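Local coordinates for 2-oxoglutarate-dependent dioxygenase tropC (Talaromyces stipitatus, PDB 6XJJ), which is a 2-oxoglutarate-dependent non-haem iron dioxygenase that takes part in the biosynthesis of fungal tropolones, at residues F75-G80 with P275-A280; H81-E86 with D279-N284. All blocks are in the same frame, centred on the assembly; numbering follows the deposited sequence.

After strand 43-45 and helix 56-72 the chain forms strand 75-79, then the turn 81-86 that leads into helix 85-99. About 190 residues later it returns through the loop 275-280 into strand 281-285. Contact 1 closes a loop of 194 residues, from 75-80 to 275-280; contact 2 closes one of nearly the same length, from 81-86 to 279-284. The two loops cross rather than nest, and they share Asp-279 and Ala-280. Strands 75-79 and 281-285 are antiparallel neighbours, joined by a probable backbone bond from Leu-78 N to Phe-281 O (2.8 Å). Together the contacts fasten strand 75-79, from the N-terminal region, and the helix that follows it to the dioxygenase core.

Contact 1 (F75-G80 with P275-A280); sequences FFNLVG and PVIEDA
Asn-77 and Val-79 pack against Pro-275, Ile-277 and Ala-280 in a largely van der Waals contact, which joins strand 75-79 to the loop leading from strand 270-273 into strand 281-285. No hydrogen bond crosses between the two segments, and the evidence lies in how the side chains are placed. The amide of Asn-77 meets Ile-277 by its middle: CG1 of Ile-277 is 3.8 Å from CG of Asn-77 and nearly as close to OD1 and ND2, while the two side chains meet at a slant. Pro-275 O lies 3.7 Å from Asn-77 OD1, a contact of two acceptor oxygens and not a hydrogen bond, and the proline ring reaches the ND2 end, with CD 4.1 Å from Asn-77 ND2.

Further along the strand, Val-79 turns CG1 to the loop. With that methyl anti to its own carbonyl carbon (chi1 -64°), CG1 comes within 3.7 Å of Ala-280 CB and also lies against the carbonyl oxygen of Asp-279. Ile-277 CG2 adds a looser contact at 4.4 Å from Val-79 CG1. Val-79 and Ala-280 are the nearest backbone pair, their CA atoms 4.9 Å apart, and a CA-H...O contact from Ala-280 CA to Leu-78 O (3.1 Å, 136° at the hydrogen) lies beside them.

The loop reverses through a type II beta turn from Ile-277 to Ala-280, whose third residue, Asp-279, has the expected positive phi (68°). Thr-43 of strand 43-45 also touches Asn-77 and Val-79. The turn delivers the chain into strand 281-285, which backbone hydrogen bonds of Phe-76 with Ile-283 and Leu-78 with Phe-281 pair with strand 75-79. Strand 75-79 thereby extends a sheet of the double-stranded beta-helix (jelly-roll) fold of 2-oxoglutarate dioxygenases.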
# COMPACT_ATOMS: atom_id res chain seq x y z
N PHE A 75 -9.76 -7.57 0.32
CA PHE A 75 -9.12 -6.90 1.44
C PHE A 75 -9.16 -7.79 2.67
O PHE A 75 -10.07 -8.61 2.83
CB PHE A 75 -9.74 -5.57 1.90
CG PHE A 75 -9.54 -4.39 0.98
CD1 PHE A 75 -9.42 -4.50 -0.39
CD2 PHE A 75 -9.27 -3.16 1.57
CE1 PHE A 75 -9.21 -3.36 -1.18
CE2 PHE A 75 -9.02 -2.05 0.81
CZ PHE A 75 -8.98 -2.14 -0.56
N PHE A 76 -8.18 -7.59 3.55
CA PHE A 76 -8.31 -7.87 4.97
C PHE A 76 -7.46 -6.91 5.79
O PHE A 76 -6.59 -6.20 5.27
CB PHE A 76 -7.88 -9.27 5.45
CG PHE A 76 -6.62 -9.84 4.83
CD1 PHE A 76 -6.00 -9.30 3.71
CD2 PHE A 76 -5.84 -10.66 5.64
CE1 PHE A 76 -4.81 -9.82 3.24
CE2 PHE A 76 -4.61 -11.13 5.20
CZ PHE A 76 -4.10 -10.69 4.01
N ASN A 77 -7.73 -6.90 7.10
CA ASN A 77 -6.80 -6.40 8.11
C ASN A 77 -5.87 -7.50 8.58
O ASN A 77 -6.30 -8.64 8.83
CB ASN A 77 -7.56 -5.83 9.31
CG ASN A 77 -8.12 -4.45 9.06
OD1 ASN A 77 -7.40 -3.46 9.12
ND2 ASN A 77 -9.41 -4.38 8.78
N LEU A 78 -4.60 -7.15 8.73
CA LEU A 78 -3.55 -8.09 9.10
C LEU A 78 -2.99 -7.72 10.46
O LEU A 78 -2.59 -6.57 10.68
CB LEU A 78 -2.43 -8.09 8.06
CG LEU A 78 -1.31 -9.12 8.20
CD1 LEU A 78 -0.72 -9.43 6.84
CD2 LEU A 78 -0.21 -8.66 9.14
N VAL A 79 -2.93 -8.69 11.37
CA VAL A 79 -2.26 -8.54 12.66
C VAL A 79 -1.34 -9.74 12.87
O VAL A 79 -1.34 -10.70 12.10
CB VAL A 79 -3.25 -8.41 13.84
CG1 VAL A 79 -4.08 -7.14 13.69
CG2 VAL A 79 -4.14 -9.65 13.95
N GLY A 80 -0.56 -9.67 13.95
CA GLY A 80 0.42 -10.69 14.26
C GLY A 80 1.71 -10.56 13.49
O GLY A 80 2.50 -11.51 13.43
N PRO A 275 -12.45 -0.87 8.94
CA PRO A 275 -12.23 -0.30 10.27
C PRO A 275 -10.75 -0.14 10.59
O PRO A 275 -9.92 -0.97 10.20
CB PRO A 275 -12.90 -1.31 11.20
CG PRO A 275 -12.78 -2.61 10.47
CD PRO A 275 -12.87 -2.28 9.01
N VAL A 276 -10.42 0.94 11.29
CA VAL A 276 -9.08 1.14 11.82
C VAL A 276 -8.89 0.16 12.98
O VAL A 276 -9.42 0.37 14.07
CB VAL A 276 -8.85 2.59 12.27
CG1 VAL A 276 -7.50 2.73 12.96
CG2 VAL A 276 -8.87 3.51 11.08
N ILE A 277 -8.14 -0.91 12.74
CA ILE A 277 -7.85 -1.91 13.76
C ILE A 277 -6.52 -1.58 14.43
O ILE A 277 -5.58 -1.10 13.79
CB ILE A 277 -7.84 -3.33 13.17
CG1 ILE A 277 -9.21 -3.68 12.57
CG2 ILE A 277 -7.43 -4.34 14.23
CD1 ILE A 277 -10.36 -3.63 13.56
N GLU A 278 -6.44 -1.85 15.73
CA GLU A 278 -5.25 -1.56 16.51
C GLU A 278 -4.15 -2.56 16.17
O GLU A 278 -4.36 -3.77 16.27
CB GLU A 278 -5.59 -1.57 18.00
CG GLU A 278 -4.40 -1.43 18.95
CD GLU A 278 -4.87 -1.20 20.38
OE1 GLU A 278 -6.10 -1.14 20.60
OE2 GLU A 278 -4.01 -1.10 21.28
N ASP A 279 -2.99 -2.05 15.78
CA ASP A 279 -1.83 -2.87 15.44
C ASP A 279 -2.07 -3.69 14.18
O ASP A 279 -1.67 -4.86 14.09
CB ASP A 279 -1.45 -3.78 16.61
CG ASP A 279 -0.89 -3.01 17.78
OD1 ASP A 279 -0.50 -1.84 17.57
OD2 ASP A 279 -0.83 -3.56 18.90
N ALA A 280 -2.71 -3.08 13.20
CA ALA A 280 -3.05 -3.78 11.97
C ALA A 280 -2.53 -3.01 10.78
O ALA A 280 -2.24 -1.82 10.85
CB ALA A 280 -4.57 -3.99 11.85

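Contact 2 (H81-E86 with D279-N284); sequences HGIPAE and DAFVIN
His-81 meets both the backbone of Asp-279 and the ring of Phe-281. A chi1 of 47° sets the ring over its own backbone, flanked by N and C, and swings the imidazole across to the other segment. There NE2 donates to Asp-279 O at 3.0 Å; the bond is bent (140° at the hydrogen), and the donor stands above the carbonyl plane. The edge of Phe-281 points at one face of the imidazole, with CE2 over its centre. Centroids 4.6 Å apart and planes at 65° make this a T-shaped, edge-to-face pair.

Two residues on, Ile-83 gives its backbone N to His-81 ND1 at 3.0 Å. One ring nitrogen thus donates and the other accepts, which fixes the rotation of the ring and is consistent with a neutral imidazole protonated on NE2. The Ile-83 side chain crosses Phe-281 at about a right angle, its CD1 3.9 Å from Phe-281 CE2. Leu-184 of helix 171-204 also touches Ile-83, and Tyr-181 and Leu-188 of that helix touch Phe-281.

Ala-85, near the start of helix 85-99, brings CB only to 4.4 Å from Asp-279 OD1. The carboxylate has its stronger partner one turn further along, in a salt bridge to Arg-88.

The sequence His-Gly-Ile-Pro, linking a sheet strand to a helix, is a familiar element of the N-terminal region in iron/ascorbate-dependent oxidoreductases. Here its histidine binds this strand-turn-helix unit to the start of a jelly-roll strand, some distance from the active site: the side chain of Phe-281 is about 13 Å from the iron.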
# COMPACT_ATOMS: atom_id res chain seq x y z
N HIS A 81 1.94 -9.40 12.88
CA HIS A 81 3.08 -9.16 12.01
C HIS A 81 4.39 -9.01 12.78
O HIS A 81 5.46 -9.23 12.20
CB HIS A 81 2.81 -7.92 11.15
CG HIS A 81 2.27 -6.75 11.93
ND1 HIS A 81 3.08 -5.92 12.67
CD2 HIS A 81 1.01 -6.30 12.09
CE1 HIS A 81 2.34 -4.99 13.25
NE2 HIS A 81 1.08 -5.20 12.91
N GLY A 82 4.34 -8.64 14.06
CA GLY A 82 5.54 -8.54 14.86
C GLY A 82 6.23 -7.20 14.82
O GLY A 82 7.20 -6.99 15.57
N ILE A 83 5.77 -6.28 13.99
CA ILE A 83 6.34 -4.92 13.97
C ILE A 83 5.91 -4.18 15.22
O ILE A 83 4.71 -4.19 15.56
CB ILE A 83 5.90 -4.19 12.70
CG1 ILE A 83 6.43 -4.94 11.48
CG2 ILE A 83 6.42 -2.76 12.68
CD1 ILE A 83 5.83 -4.52 10.16
N PRO A 84 6.81 -3.52 15.95
CA PRO A 84 6.40 -2.86 17.19
C PRO A 84 5.52 -1.65 16.92
O PRO A 84 5.52 -1.07 15.83
CB PRO A 84 7.72 -2.44 17.84
CG PRO A 84 8.75 -3.30 17.22
CD PRO A 84 8.28 -3.55 15.82
N ALA A 85 4.77 -1.26 17.95
CA ALA A 85 4.02 -0.01 17.86
C ALA A 85 4.94 1.19 17.70
O ALA A 85 4.50 2.22 17.18
CB ALA A 85 3.14 0.17 19.09
N GLU A 86 6.20 1.09 18.12
CA GLU A 86 7.11 2.22 17.97
C GLU A 86 7.30 2.55 16.50
O GLU A 86 7.31 3.73 16.10
CB GLU A 86 8.47 1.90 18.56
CG GLU A 86 9.30 3.13 18.81
CD GLU A 86 10.76 2.80 19.02
OE1 GLU A 86 11.13 1.62 18.85
OE2 GLU A 86 11.53 3.72 19.35
N ASP A 279 -2.99 -2.05 15.78
CA ASP A 279 -1.83 -2.87 15.44
C ASP A 279 -2.07 -3.69 14.18
O ASP A 279 -1.67 -4.86 14.09
CB ASP A 279 -1.45 -3.78 16.61
CG ASP A 279 -0.89 -3.01 17.78
OD1 ASP A 279 -0.50 -1.84 17.57
OD2 ASP A 279 -0.83 -3.56 18.90
N ALA A 280 -2.71 -3.08 13.20
CA ALA A 280 -3.05 -3.78 11.97
C ALA A 280 -2.53 -3.01 10.78
O ALA A 280 -2.24 -1.82 10.85
CB ALA A 280 -4.57 -3.99 11.85
N PHE A 281 -2.36 -3.74 9.68
CA PHE A 281 -2.20 -3.15 8.37
C PHE A 281 -3.35 -3.62 7.48
O PHE A 281 -3.84 -4.74 7.63
CB PHE A 281 -0.86 -3.55 7.75
CG PHE A 281 0.33 -3.11 8.54
CD1 PHE A 281 0.87 -1.85 8.37
CD2 PHE A 281 0.91 -3.97 9.47
CE1 PHE A 281 1.96 -1.44 9.10
CE2 PHE A 281 2.01 -3.56 10.21
CZ PHE A 281 2.54 -2.30 10.03
N VAL A 282 -3.77 -2.75 6.56
CA VAL A 282 -4.78 -3.12 5.57
C VAL A 282 -4.08 -3.68 4.35
O VAL A 282 -3.18 -3.04 3.79
CB VAL A 282 -5.66 -1.92 5.18
CG1 VAL A 282 -6.64 -2.32 4.08
CG2 VAL A 282 -6.42 -1.40 6.35
N ILE A 283 -4.50 -4.86 3.94
CA ILE A 283 -3.89 -5.58 2.83
C ILE A 283 -4.95 -5.74 1.76
O ILE A 283 -6.07 -6.15 2.05
CB ILE A 283 -3.39 -6.97 3.27
CG1 ILE A 283 -2.48 -6.87 4.51
CG2 ILE A 283 -2.69 -7.67 2.12
CD1 ILE A 283 -1.25 -6.04 4.32
N ASN A 284 -4.60 -5.40 0.52
CA ASN A 284 -5.48 -5.69 -0.60
C ASN A 284 -4.68 -6.13 -1.81
O ASN A 284 -3.49 -5.84 -1.95
CB ASN A 284 -6.31 -4.49 -1.01
CG ASN A 284 -5.47 -3.32 -1.41
OD1 ASN A 284 -4.46 -3.05 -0.78
ND2 ASN A 284 -5.78 -2.74 -2.56